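Neuraminidase (Influenza A virus, PDB 4K3Y) is a neuraminidase-like surface protein of a bat influenza A virus, a tetramer of beta-propeller heads whose enzymatic role is uncertain. Local coordinates at residues 12-17 and 201-206; 24-29 and 352-357; 94-99 and 111-116; 164-169 and 193-198; 273-278 and 290-295. One frame throughout, in Å; residues are numbered along the deposited sequence.

Contact 1 (12-17 and 201-206); sequences GENLCS and YTSGKV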
# COMPACT_ATOMS: atom_id res chain seq x y z
N GLY C 12 3.90 9.13 -28.82
CA GLY C 12 3.35 9.27 -30.15
C GLY C 12 3.99 10.43 -30.89
O GLY C 12 4.24 11.50 -30.32
N GLU C 13 4.26 10.23 -32.17
CA GLU C 13 4.82 11.30 -32.98
C GLU C 13 3.72 12.28 -33.34
O GLU C 13 3.98 13.47 -33.56
CB GLU C 13 5.47 10.74 -34.25
CG GLU C 13 6.72 9.91 -33.96
CD GLU C 13 7.85 10.74 -33.38
OE1 GLU C 13 7.94 11.95 -33.72
OE2 GLU C 13 8.64 10.18 -32.58
N ASN C 14 2.48 11.80 -33.36
CA ASN C 14 1.36 12.66 -33.69
C ASN C 14 0.36 12.91 -32.56
O ASN C 14 -0.20 11.98 -31.97
CB ASN C 14 0.67 12.18 -34.97
CG ASN C 14 1.28 12.80 -36.22
OD1 ASN C 14 1.77 13.94 -36.19
ND2 ASN C 14 1.26 12.05 -37.31
N LEU C 15 0.17 14.19 -32.27
CA LEU C 15 -0.77 14.61 -31.23
C LEU C 15 -2.21 14.37 -31.66
O LEU C 15 -2.56 14.56 -32.84
CB LEU C 15 -0.57 16.09 -30.91
CG LEU C 15 0.23 16.41 -29.65
CD1 LEU C 15 1.28 15.32 -29.38
CD2 LEU C 15 0.90 17.75 -29.79
N CYS C 16 -3.04 13.96 -30.70
CA CYS C 16 -4.49 13.87 -30.93
C CYS C 16 -5.04 15.25 -31.28
O CYS C 16 -4.46 16.28 -30.91
CB CYS C 16 -5.19 13.37 -29.67
SG CYS C 16 -4.61 11.77 -29.05
N SER C 17 -6.15 15.28 -32.00
CA SER C 17 -6.78 16.56 -32.25
C SER C 17 -7.43 17.06 -30.97
O SER C 17 -7.97 16.28 -30.19
CB SER C 17 -7.81 16.47 -33.37
OG SER C 17 -7.37 17.22 -34.50
N TYR C 201 6.23 16.81 -26.35
CA TYR C 201 6.89 16.26 -27.53
C TYR C 201 5.88 16.02 -28.65
O TYR C 201 4.80 15.46 -28.42
CB TYR C 201 7.59 14.93 -27.19
CG TYR C 201 8.21 14.23 -28.37
CD1 TYR C 201 9.48 14.59 -28.82
CD2 TYR C 201 7.54 13.21 -29.05
CE1 TYR C 201 10.06 13.97 -29.90
CE2 TYR C 201 8.12 12.58 -30.14
CZ TYR C 201 9.39 12.96 -30.56
OH TYR C 201 9.99 12.35 -31.65
N THR C 202 6.24 16.44 -29.86
CA THR C 202 5.54 15.95 -31.04
C THR C 202 6.38 16.21 -32.28
O THR C 202 7.18 17.15 -32.29
CB THR C 202 4.15 16.59 -31.18
OG1 THR C 202 3.41 15.91 -32.21
CG2 THR C 202 4.27 18.07 -31.50
N SER C 203 6.20 15.37 -33.30
CA SER C 203 6.82 15.56 -34.62
C SER C 203 8.34 15.68 -34.57
O SER C 203 8.94 16.46 -35.32
CB SER C 203 6.24 16.79 -35.33
OG SER C 203 4.89 16.58 -35.74
N GLY C 204 8.97 14.92 -33.67
CA GLY C 204 10.42 14.92 -33.57
C GLY C 204 11.04 16.07 -32.79
O GLY C 204 12.26 16.09 -32.59
N LYS C 205 10.24 17.03 -32.35
CA LYS C 205 10.77 18.12 -31.54
C LYS C 205 10.20 18.15 -30.12
O LYS C 205 9.02 17.85 -29.90
CB LYS C 205 10.54 19.47 -32.23
CG LYS C 205 11.40 19.68 -33.46
CD LYS C 205 10.78 20.68 -34.43
CE LYS C 205 11.41 20.57 -35.81
NZ LYS C 205 12.15 19.28 -35.97
N VAL C 206 11.05 18.50 -29.16
CA VAL C 206 10.55 18.92 -27.86
C VAL C 206 10.18 20.39 -27.96
O VAL C 206 10.96 21.18 -28.49
CB VAL C 206 11.58 18.76 -26.74
CG1 VAL C 206 10.99 19.26 -25.42
CG2 VAL C 206 11.99 17.31 -26.61
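E13 and S203 are the point where the two backbones come closest, their CA atoms 5.0 Å apart. Residues 12-17 form an irregular strip that passes the hairpin of 201-206, where a type I' turn from T202 to K205 joins the first two strands of a propeller blade, 197-202 and 205-211. The carbonyl oxygen of E13 is gripped twice. S203 N donates to E13 O over 2.9 Å, in the carbonyl plane and on a lone pair, while T202 OG1 reaches the same E13 O at 2.8 Å from 42° above that plane. The threonine hydroxyl lies anti to its own backbone N (chi1 -170°), which turns it onto this carbonyl. Nearby, the phenol of Y201 donates to the syn lone pair of the E13 carboxylate, OH to OE2 2.7 Å; carboxylate and ring planes stand 87° apart. L15 crosses T202 at about a right angle, its CD1 3.6 Å from T202 CB. C16 adds a disulfide to C331. Two donors on one carbonyl, together with a phenol on the carboxylate, pin this N-terminal strip to the hairpin end mainly through E13; the phenol proton probably helps to stabilise the negative charge of E13.

Contact 2 (24-29 and 352-357); sequences TYRGEG and DLITFC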
# COMPACT_ATOMS: atom_id res chain seq x y z
N THR C 24 -9.55 15.95 -15.45
CA THR C 24 -9.30 14.55 -15.14
C THR C 24 -9.08 14.39 -13.65
O THR C 24 -9.47 13.39 -13.06
CB THR C 24 -8.09 14.04 -15.90
OG1 THR C 24 -7.00 14.95 -15.72
CG2 THR C 24 -8.43 14.00 -17.37
N TYR C 25 -8.47 15.39 -13.04
CA TYR C 25 -8.36 15.44 -11.59
C TYR C 25 -8.77 16.81 -11.09
O TYR C 25 -8.51 17.83 -11.74
CB TYR C 25 -6.94 15.13 -11.14
CG TYR C 25 -6.76 15.27 -9.66
CD1 TYR C 25 -7.23 14.29 -8.80
CD2 TYR C 25 -6.12 16.38 -9.11
CE1 TYR C 25 -7.07 14.40 -7.43
CE2 TYR C 25 -5.95 16.50 -7.74
CZ TYR C 25 -6.43 15.51 -6.90
OH TYR C 25 -6.29 15.61 -5.53
N ARG C 26 -9.42 16.83 -9.92
CA ARG C 26 -9.84 18.08 -9.31
C ARG C 26 -9.74 18.01 -7.81
O ARG C 26 -10.65 17.52 -7.13
CB ARG C 26 -11.26 18.45 -9.73
CG ARG C 26 -11.72 19.75 -9.12
CD ARG C 26 -12.96 20.26 -9.80
NE ARG C 26 -14.18 19.69 -9.25
CZ ARG C 26 -15.40 20.05 -9.62
NH1 ARG C 26 -15.54 20.99 -10.54
NH2 ARG C 26 -16.48 19.49 -9.08
N GLY C 27 -8.63 18.51 -7.28
CA GLY C 27 -8.41 18.50 -5.84
C GLY C 27 -9.55 19.12 -5.03
O GLY C 27 -10.31 19.96 -5.52
N GLU C 28 -9.63 18.70 -3.78
CA GLU C 28 -10.73 19.05 -2.90
C GLU C 28 -10.77 20.55 -2.64
O GLU C 28 -11.85 21.13 -2.44
CB GLU C 28 -10.59 18.26 -1.58
CG GLU C 28 -11.87 17.62 -1.05
CD GLU C 28 -12.70 16.96 -2.14
OE1 GLU C 28 -12.14 16.15 -2.91
OE2 GLU C 28 -13.92 17.26 -2.22
N GLY C 29 -9.59 21.17 -2.68
CA GLY C 29 -9.45 22.59 -2.45
C GLY C 29 -9.99 23.49 -3.56
O GLY C 29 -10.02 24.70 -3.40
N ASP C 352 -3.74 23.26 -4.17
CA ASP C 352 -3.74 22.04 -4.99
C ASP C 352 -3.96 22.22 -6.48
O ASP C 352 -3.56 23.22 -7.07
CB ASP C 352 -4.62 20.91 -4.45
CG ASP C 352 -6.02 21.34 -4.22
OD1 ASP C 352 -6.31 22.52 -4.49
OD2 ASP C 352 -6.82 20.51 -3.76
N LEU C 353 -4.61 21.22 -7.07
CA LEU C 353 -4.41 20.91 -8.46
C LEU C 353 -5.70 20.59 -9.18
O LEU C 353 -6.55 19.86 -8.65
CB LEU C 353 -3.51 19.68 -8.53
CG LEU C 353 -2.16 19.78 -9.21
CD1 LEU C 353 -1.95 18.50 -9.98
CD2 LEU C 353 -2.14 20.97 -10.11
N ILE C 354 -5.83 21.15 -10.38
CA ILE C 354 -6.83 20.71 -11.35
C ILE C 354 -6.03 20.32 -12.57
O ILE C 354 -5.00 20.95 -12.88
CB ILE C 354 -7.75 21.85 -11.77
CG1 ILE C 354 -8.10 22.69 -10.57
CG2 ILE C 354 -9.05 21.31 -12.41
CD1 ILE C 354 -9.43 23.26 -10.70
N THR C 355 -6.50 19.27 -13.26
CA THR C 355 -5.85 18.84 -14.50
C THR C 355 -6.88 18.76 -15.62
O THR C 355 -8.07 18.56 -15.37
CB THR C 355 -5.09 17.51 -14.32
OG1 THR C 355 -5.99 16.53 -13.80
CG2 THR C 355 -3.93 17.66 -13.35
N PHE C 356 -6.42 18.91 -16.85
CA PHE C 356 -7.31 18.92 -18.00
C PHE C 356 -6.61 18.15 -19.08
O PHE C 356 -5.39 18.27 -19.22
CB PHE C 356 -7.54 20.35 -18.50
CG PHE C 356 -8.52 21.14 -17.68
CD1 PHE C 356 -8.09 21.91 -16.59
CD2 PHE C 356 -9.88 21.13 -18.01
CE1 PHE C 356 -9.02 22.65 -15.83
CE2 PHE C 356 -10.80 21.87 -17.26
CZ PHE C 356 -10.38 22.63 -16.17
N CYS C 357 -7.36 17.37 -19.85
CA CYS C 357 -6.81 16.70 -21.04
C CYS C 357 -7.67 17.07 -22.22
O CYS C 357 -8.84 17.44 -22.05
CB CYS C 357 -6.78 15.18 -20.84
SG CYS C 357 -5.60 14.67 -19.56
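T24 and T355 meet hydroxyl to hydroxyl, OG1 to OG1 2.7 Å, their side chains crossing at about a right angle; either may give the proton. The methyl CG2 of T24 points on to C357 SG, 3.6 Å away, the sulfur of the disulfide with C335. Y25, with its ring anti to the backbone N (chi1 176°), crosses L353 nearly at right angles and brings CE2 to 4.1 Å from L353 CB; farther out it meets F95 of the second subunit edge-to-face. At the other end D352 turns its carboxylate toward the glycines: OD2 accepts from G29 N at 3.0 Å with its syn lone pair. R26 pairs with I354 as an antiparallel non-hydrogen-bonded pair, but its guanidinium leads away to W368 and to E75 of the second subunit. Between these groups run backbone bonds, T24 N to T355 O, T355 N to Y25 O (2.9 Å) and G27 N to L353 O (2.8 Å). The first strand, 20-26, is thereby added to the edge of the blade ending in strand 349-359, the ring closure characteristic of beta-propellers. Chemically, the buried D352 carboxylate is met by a peptide N-H, and the two buried threonine hydroxyls share one hydrogen bond.

Contact 3 (94-99 and 111-116); sequences KFEAVG and WTVLSV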
# COMPACT_ATOMS: atom_id res chain seq x y z
N LYS C 94 5.09 9.06 -1.46
CA LYS C 94 6.42 8.50 -1.76
C LYS C 94 7.44 9.62 -1.59
O LYS C 94 7.34 10.66 -2.26
CB LYS C 94 6.47 7.94 -3.19
CG LYS C 94 7.89 7.59 -3.72
CD LYS C 94 7.80 6.48 -4.80
CE LYS C 94 8.92 6.52 -5.84
NZ LYS C 94 8.37 6.42 -7.24
N PHE C 95 8.38 9.43 -0.68
CA PHE C 95 9.49 10.38 -0.53
C PHE C 95 10.44 10.27 -1.73
O PHE C 95 10.69 9.18 -2.25
CB PHE C 95 10.22 10.12 0.79
CG PHE C 95 11.53 10.83 0.91
CD1 PHE C 95 11.58 12.18 1.23
CD2 PHE C 95 12.71 10.14 0.71
CE1 PHE C 95 12.79 12.83 1.35
CE2 PHE C 95 13.93 10.80 0.82
CZ PHE C 95 13.96 12.14 1.14
N GLU C 96 10.96 11.40 -2.19
CA GLU C 96 11.66 11.41 -3.47
C GLU C 96 13.09 11.95 -3.41
O GLU C 96 14.00 11.37 -4.02
CB GLU C 96 10.83 12.18 -4.50
CG GLU C 96 9.55 11.46 -4.92
CD GLU C 96 9.80 10.38 -5.98
OE1 GLU C 96 10.99 10.09 -6.29
OE2 GLU C 96 8.79 9.82 -6.51
N ALA C 97 13.28 13.04 -2.68
CA ALA C 97 14.57 13.72 -2.65
C ALA C 97 14.57 14.82 -1.60
O ALA C 97 13.54 15.11 -1.00
CB ALA C 97 14.92 14.31 -4.03
N VAL C 98 15.73 15.42 -1.39
CA VAL C 98 15.83 16.62 -0.57
C VAL C 98 15.90 17.81 -1.50
O VAL C 98 16.68 17.81 -2.45
CB VAL C 98 17.09 16.59 0.29
CG1 VAL C 98 16.97 17.59 1.44
CG2 VAL C 98 17.32 15.19 0.81
N GLY C 99 15.06 18.81 -1.26
CA GLY C 99 15.09 20.01 -2.06
C GLY C 99 13.87 20.89 -1.90
O GLY C 99 12.91 20.51 -1.21
N TRP C 111 12.18 6.46 -12.58
CA TRP C 111 11.99 7.89 -12.40
C TRP C 111 13.33 8.63 -12.25
O TRP C 111 14.15 8.29 -11.37
CB TRP C 111 11.13 8.19 -11.17
CG TRP C 111 9.69 7.94 -11.40
CD1 TRP C 111 8.97 6.87 -10.95
CD2 TRP C 111 8.78 8.77 -12.13
NE1 TRP C 111 7.66 6.98 -11.37
CE2 TRP C 111 7.52 8.14 -12.09
CE3 TRP C 111 8.91 9.99 -12.81
CZ2 TRP C 111 6.39 8.69 -12.72
CZ3 TRP C 111 7.78 10.53 -13.43
CH2 TRP C 111 6.54 9.87 -13.38
N THR C 112 13.53 9.63 -13.10
CA THR C 112 14.59 10.61 -12.92
C THR C 112 14.03 11.84 -12.19
O THR C 112 13.00 12.42 -12.58
CB THR C 112 15.18 11.05 -14.27
OG1 THR C 112 15.60 9.90 -15.01
CG2 THR C 112 16.35 11.99 -14.03
N VAL C 113 14.70 12.24 -11.12
CA VAL C 113 14.27 13.40 -10.35
C VAL C 113 15.40 14.41 -10.19
O VAL C 113 16.42 14.11 -9.54
CB VAL C 113 13.76 12.97 -8.97
CG1 VAL C 113 13.44 14.20 -8.11
CG2 VAL C 113 12.54 12.07 -9.10
N LEU C 114 15.24 15.59 -10.77
CA LEU C 114 16.19 16.67 -10.53
C LEU C 114 15.71 17.54 -9.39
O LEU C 114 14.62 18.10 -9.45
CB LEU C 114 16.41 17.52 -11.77
CG LEU C 114 16.99 16.71 -12.92
CD1 LEU C 114 15.87 16.20 -13.82
CD2 LEU C 114 18.02 17.52 -13.71
N SER C 115 16.52 17.64 -8.34
CA SER C 115 16.14 18.36 -7.14
C SER C 115 17.21 19.37 -6.71
O SER C 115 18.38 19.00 -6.55
CB SER C 115 15.84 17.37 -6.00
OG SER C 115 15.34 18.05 -4.85
N VAL C 116 16.80 20.63 -6.55
CA VAL C 116 17.68 21.69 -6.06
C VAL C 116 17.72 21.70 -4.53
O VAL C 116 16.68 21.73 -3.88
CB VAL C 116 17.21 23.10 -6.53
CG1 VAL C 116 18.10 24.20 -5.93
CG2 VAL C 116 17.20 23.18 -8.04
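W111, V113 and S115 face residues 94-99 across the junction of two blades of the beta-propeller. Strand 94-98 is the outermost strand of one four-stranded sheet, and strand 111-117 belongs to the next; their axes approach to 7.1 Å and cross at -41°, and side chains, with one hydroxyl-to-carbonyl bond, fill the junction. W111 begins it, its indole CD1 3.8 Å from K94 NZ, which approaches obliquely. That lysine also makes a salt bridge along its own strand, K94 NZ to E96 OE2 at 3.5 Å, and E96 OE2 takes a hydrogen bond from S81. V113 comes next, crossing E96 at about a right angle. Its CG2 branch lies 3.8 Å from E96 OE1, while CG1, anti to the backbone N (chi1 174°), lies 4.3 Å from A97 CB. E96 and A97 form a classic beta bulge opposite V79, and both point at strand 111-116. S115 is the polar link: its CB packs on A97 CB at 3.8 Å, and its OG donates to V98 O. The hydroxyl stands 54° above the carbonyl plane, and thus off the lone pairs. V116 turns its side chain away and contributes backbone beside G99. The S115 OG to V98 O distance of 2.8 Å marks the single hydrogen bond between the segments.

Contact 4 (164-169 and 193-198); sequences TTYTAS and NFEFPT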
# COMPACT_ATOMS: atom_id res chain seq x y z
N THR C 164 22.04 35.39 -11.24
CA THR C 164 21.60 35.95 -9.96
C THR C 164 20.43 36.93 -10.12
O THR C 164 19.74 37.25 -9.16
CB THR C 164 22.75 36.65 -9.23
OG1 THR C 164 23.44 37.52 -10.14
CG2 THR C 164 23.73 35.62 -8.68
N THR C 165 20.20 37.37 -11.36
CA THR C 165 19.13 38.30 -11.69
C THR C 165 18.39 37.78 -12.94
O THR C 165 18.96 37.00 -13.71
CB THR C 165 19.70 39.74 -11.89
OG1 THR C 165 18.74 40.57 -12.55
CG2 THR C 165 20.95 39.71 -12.73
N TYR C 166 17.13 38.16 -13.17
CA TYR C 166 16.45 37.72 -14.39
C TYR C 166 16.97 38.45 -15.62
O TYR C 166 16.77 38.02 -16.76
CB TYR C 166 14.93 37.86 -14.28
CG TYR C 166 14.33 36.99 -13.22
CD1 TYR C 166 14.44 35.61 -13.29
CD2 TYR C 166 13.67 37.54 -12.13
CE1 TYR C 166 13.90 34.79 -12.30
CE2 TYR C 166 13.12 36.73 -11.14
CZ TYR C 166 13.24 35.35 -11.23
OH TYR C 166 12.72 34.53 -10.26
N THR C 167 17.66 39.57 -15.36
CA THR C 167 18.22 40.41 -16.41
C THR C 167 19.54 39.86 -16.93
O THR C 167 20.03 40.29 -17.98
CB THR C 167 18.44 41.84 -15.90
OG1 THR C 167 19.50 41.86 -14.95
CG2 THR C 167 17.17 42.37 -15.25
N ALA C 168 20.11 38.91 -16.20
CA ALA C 168 21.33 38.24 -16.62
C ALA C 168 21.22 36.74 -16.35
O ALA C 168 22.04 36.17 -15.62
CB ALA C 168 22.54 38.83 -15.90
N SER C 169 20.20 36.12 -16.92
CA SER C 169 19.96 34.69 -16.71
C SER C 169 20.64 33.84 -17.79
O SER C 169 20.58 34.17 -18.98
CB SER C 169 18.46 34.40 -16.70
OG SER C 169 17.80 35.06 -17.76
N ASN C 193 14.64 36.45 -20.90
CA ASN C 193 14.70 35.52 -19.77
C ASN C 193 13.80 34.30 -20.02
O ASN C 193 12.72 34.43 -20.61
CB ASN C 193 14.31 36.27 -18.48
CG ASN C 193 14.18 35.35 -17.28
OD1 ASN C 193 15.10 34.57 -16.98
ND2 ASN C 193 13.04 35.43 -16.59
N PHE C 194 14.23 33.11 -19.58
CA PHE C 194 13.55 31.87 -19.93
C PHE C 194 13.40 30.90 -18.74
O PHE C 194 14.07 29.86 -18.69
CB PHE C 194 14.30 31.17 -21.07
CG PHE C 194 13.48 30.14 -21.80
CD1 PHE C 194 12.42 30.53 -22.61
CD2 PHE C 194 13.78 28.78 -21.69
CE1 PHE C 194 11.66 29.58 -23.31
CE2 PHE C 194 13.02 27.83 -22.38
CZ PHE C 194 11.96 28.24 -23.19
N GLU C 195 12.52 31.23 -17.80
CA GLU C 195 12.37 30.41 -16.58
C GLU C 195 11.22 29.41 -16.66
O GLU C 195 10.26 29.62 -17.39
CB GLU C 195 12.16 31.30 -15.34
CG GLU C 195 13.28 32.31 -15.09
CD GLU C 195 14.51 31.72 -14.43
OE1 GLU C 195 14.40 30.69 -13.72
OE2 GLU C 195 15.60 32.30 -14.62
N PHE C 196 11.34 28.32 -15.90
CA PHE C 196 10.26 27.32 -15.77
C PHE C 196 9.63 26.81 -17.06
O PHE C 196 8.41 26.80 -17.16
CB PHE C 196 9.12 27.89 -14.92
CG PHE C 196 9.59 28.66 -13.74
CD1 PHE C 196 10.34 28.04 -12.75
CD2 PHE C 196 9.29 30.01 -13.62
CE1 PHE C 196 10.80 28.75 -11.65
CE2 PHE C 196 9.74 30.74 -12.52
CZ PHE C 196 10.50 30.10 -11.53
N PRO C 197 10.45 26.39 -18.05
CA PRO C 197 9.75 25.89 -19.25
C PRO C 197 8.89 24.65 -18.97
O PRO C 197 9.29 23.77 -18.20
CB PRO C 197 10.90 25.54 -20.21
CG PRO C 197 12.12 25.38 -19.33
CD PRO C 197 11.91 26.32 -18.17
N THR C 198 7.69 24.61 -19.56
CA THR C 198 6.87 23.41 -19.58
C THR C 198 6.86 22.92 -21.00
O THR C 198 6.77 23.71 -21.95
CB THR C 198 5.42 23.64 -19.10
OG1 THR C 198 4.97 24.93 -19.53
CG2 THR C 198 5.36 23.59 -17.62
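E195 carries its CG anti to the carbonyl carbon (chi1 -57°) and then bends sharply at chi2 (-80°), which sets its carboxylate against the rim of Y166. The tyrosine offers its ring edge: the E195 CD carbon lies in the ring plane, 3.8 Å from Y166 CE1, and the two side chains cross at about a right angle, with ring and carboxylate planes 73° apart. E195 CG comes equally near, 3.8 Å from Y166 CE1, and the ring edge therefore packs on both the aliphatic and the carboxylate part of the acid. The acid is held from elsewhere as well, since OE2 forms a salt bridge with R143. The N193 side chain passes obliquely by the same tyrosine, and its CB is 3.5 Å from the carbonyl oxygen of Y166. S169 lies beside N193, with S169 CB 4.1 Å from E195 OE2. The loop 164-169 joins strands 155-162 and 170-177 of one propeller blade, whereas 193-198 leads into strand 197-202, the first of the next blade. H171 of strand 170-177 is touched by N193, F194 and E195; N193 also rests on N212, a residue of the calcium site, and E195 on A161 of strand 155-162.

Contact 5 (273-278 and 290-295); sequences NSWIGR and IYKFLG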
# COMPACT_ATOMS: atom_id res chain seq x y z
N ASN C 273 -3.62 23.53 -34.64
CA ASN C 273 -4.38 24.38 -33.75
C ASN C 273 -3.50 24.75 -32.58
O ASN C 273 -2.85 23.89 -31.98
CB ASN C 273 -5.63 23.66 -33.25
CG ASN C 273 -6.79 23.81 -34.20
OD1 ASN C 273 -6.67 24.44 -35.26
ND2 ASN C 273 -7.92 23.21 -33.84
N SER C 274 -3.47 26.04 -32.28
CA SER C 274 -2.65 26.52 -31.18
C SER C 274 -3.50 26.99 -30.00
O SER C 274 -4.68 27.28 -30.14
CB SER C 274 -1.72 27.63 -31.64
OG SER C 274 -0.60 27.09 -32.32
N TRP C 275 -2.87 27.07 -28.84
CA TRP C 275 -3.58 27.45 -27.64
C TRP C 275 -2.71 28.35 -26.78
O TRP C 275 -1.49 28.17 -26.71
CB TRP C 275 -3.94 26.21 -26.82
CG TRP C 275 -4.78 25.16 -27.51
CD1 TRP C 275 -4.33 24.10 -28.24
CD2 TRP C 275 -6.22 25.04 -27.47
NE1 TRP C 275 -5.40 23.34 -28.68
CE2 TRP C 275 -6.56 23.90 -28.22
CE3 TRP C 275 -7.24 25.80 -26.88
CZ2 TRP C 275 -7.90 23.49 -28.40
CZ3 TRP C 275 -8.57 25.39 -27.06
CH2 TRP C 275 -8.88 24.25 -27.82
N ILE C 276 -3.36 29.30 -26.12
CA ILE C 276 -2.72 30.06 -25.06
C ILE C 276 -3.58 29.95 -23.82
O ILE C 276 -4.75 30.33 -23.84
CB ILE C 276 -2.60 31.52 -25.40
CG1 ILE C 276 -1.77 31.69 -26.68
CG2 ILE C 276 -1.96 32.27 -24.24
CD1 ILE C 276 -1.78 33.09 -27.19
N GLY C 277 -3.00 29.41 -22.74
CA GLY C 277 -3.68 29.40 -21.47
C GLY C 277 -3.18 30.52 -20.60
O GLY C 277 -1.97 30.72 -20.46
N ARG C 278 -4.10 31.27 -20.00
CA ARG C 278 -3.68 32.31 -19.07
C ARG C 278 -4.69 32.55 -17.97
O ARG C 278 -5.82 32.05 -18.00
CB ARG C 278 -3.42 33.62 -19.80
CG ARG C 278 -4.67 34.42 -20.03
CD ARG C 278 -4.46 35.41 -21.14
NE ARG C 278 -5.64 36.24 -21.29
CZ ARG C 278 -5.70 37.34 -22.02
NH1 ARG C 278 -4.63 37.74 -22.70
NH2 ARG C 278 -6.83 38.03 -22.09
N ILE C 290 -8.43 29.50 -21.83
CA ILE C 290 -7.54 28.96 -22.85
C ILE C 290 -8.17 29.25 -24.21
O ILE C 290 -9.35 28.98 -24.45
CB ILE C 290 -7.18 27.44 -22.60
CG1 ILE C 290 -6.03 27.00 -23.51
CG2 ILE C 290 -8.42 26.52 -22.72
CD1 ILE C 290 -5.43 25.64 -23.15
N TYR C 291 -7.36 29.84 -25.09
CA TYR C 291 -7.84 30.39 -26.35
C TYR C 291 -7.29 29.57 -27.50
O TYR C 291 -6.08 29.35 -27.58
CB TYR C 291 -7.35 31.83 -26.45
CG TYR C 291 -8.07 32.70 -27.44
CD1 TYR C 291 -9.15 32.23 -28.18
CD2 TYR C 291 -7.67 34.02 -27.63
CE1 TYR C 291 -9.80 33.06 -29.08
CE2 TYR C 291 -8.31 34.84 -28.52
CZ TYR C 291 -9.37 34.36 -29.25
OH TYR C 291 -9.98 35.21 -30.13
N LYS C 292 -8.18 29.11 -28.39
CA LYS C 292 -7.76 28.32 -29.55
C LYS C 292 -7.47 29.26 -30.72
O LYS C 292 -8.20 30.23 -30.96
CB LYS C 292 -8.84 27.32 -29.95
CG LYS C 292 -8.37 26.28 -30.98
CD LYS C 292 -9.46 25.92 -31.99
CE LYS C 292 -10.48 24.94 -31.43
NZ LYS C 292 -10.99 24.01 -32.48
N PHE C 293 -6.38 28.96 -31.43
CA PHE C 293 -6.00 29.74 -32.59
C PHE C 293 -5.90 28.81 -33.80
O PHE C 293 -5.37 27.70 -33.69
CB PHE C 293 -4.67 30.47 -32.35
CG PHE C 293 -4.78 31.60 -31.34
CD1 PHE C 293 -5.19 32.86 -31.75
CD2 PHE C 293 -4.46 31.41 -30.00
CE1 PHE C 293 -5.30 33.91 -30.84
CE2 PHE C 293 -4.57 32.45 -29.10
CZ PHE C 293 -4.98 33.71 -29.52
N LEU C 294 -6.42 29.26 -34.94
CA LEU C 294 -6.36 28.46 -36.16
C LEU C 294 -5.05 28.76 -36.87
O LEU C 294 -4.93 29.78 -37.55
CB LEU C 294 -7.56 28.77 -37.06
CG LEU C 294 -8.96 28.75 -36.42
CD1 LEU C 294 -10.01 29.26 -37.39
CD2 LEU C 294 -9.32 27.36 -35.96
N GLY C 295 -4.06 27.88 -36.69
CA GLY C 295 -2.71 28.12 -37.19
C GLY C 295 -1.64 28.34 -36.12
O GLY C 295 -1.90 28.20 -34.93
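S274 with F293 and I276 with Y291 are the hydrogen-bonded pairs of this antiparallel hairpin, in which strand axes approach to 4.5 Å at 155°. Four backbone bonds join them: S274 N to F293 O, F293 N to S274 O (2.7 Å), I276 N to Y291 O and Y291 N to I276 O (2.9 Å). Between them lie CA-H...O contacts, among them W275 CA to Y291 O at 3.1 Å. Aromatic packing is led by W275, whose six-membered ring takes K292 CB over one face, 3.8 Å from its centroid and 22° off the normal, a CH-pi contact. K292 CG, anti to the backbone N (chi1 -169°), carries the aliphatic chain on across the same indole, and NZ goes on to N19. Apolar contacts follow on both faces of the sheet: I290 CG1 reaches W275 CE3 at 3.8 Å, on the face of W275 and K292, while I276 CD1 meets the F293 ring at CE2, 3.4 Å, on the other. Strands 273-279 and 286-294 are the middle pair of a four-stranded propeller blade, flanked by 268-269 and 306-311. Y308 of strand 306-311 packs on W275 and I290, and W21 of strand 20-26 meets the W275 indole edge-to-face.

How the contacts relate
The five contacts lie around one propeller ring. Contact 2 adds the first strand to the last blade, and contacts 3, 4 and 5 fall within the chain loop it closes; contact 1 crosses it in sequence, nearest atoms about 8 Å apart. Contacts 1 and 4 share strand 197-202, with centres about 26 Å apart. Contacts 3 and 5 are farthest apart, about 33 Å between centres; contacts 2 and 4, about 28 Å, likewise lie on opposite sides of the chain's centre. The calcium ion, held by N212, D216 and G262, lies about 8 Å from the N193 side chain of contact 4. E195 and R143 there probably lie where related neuraminidases bind sialic acid. Contacts 2 and 3 also touch neighbouring subunits.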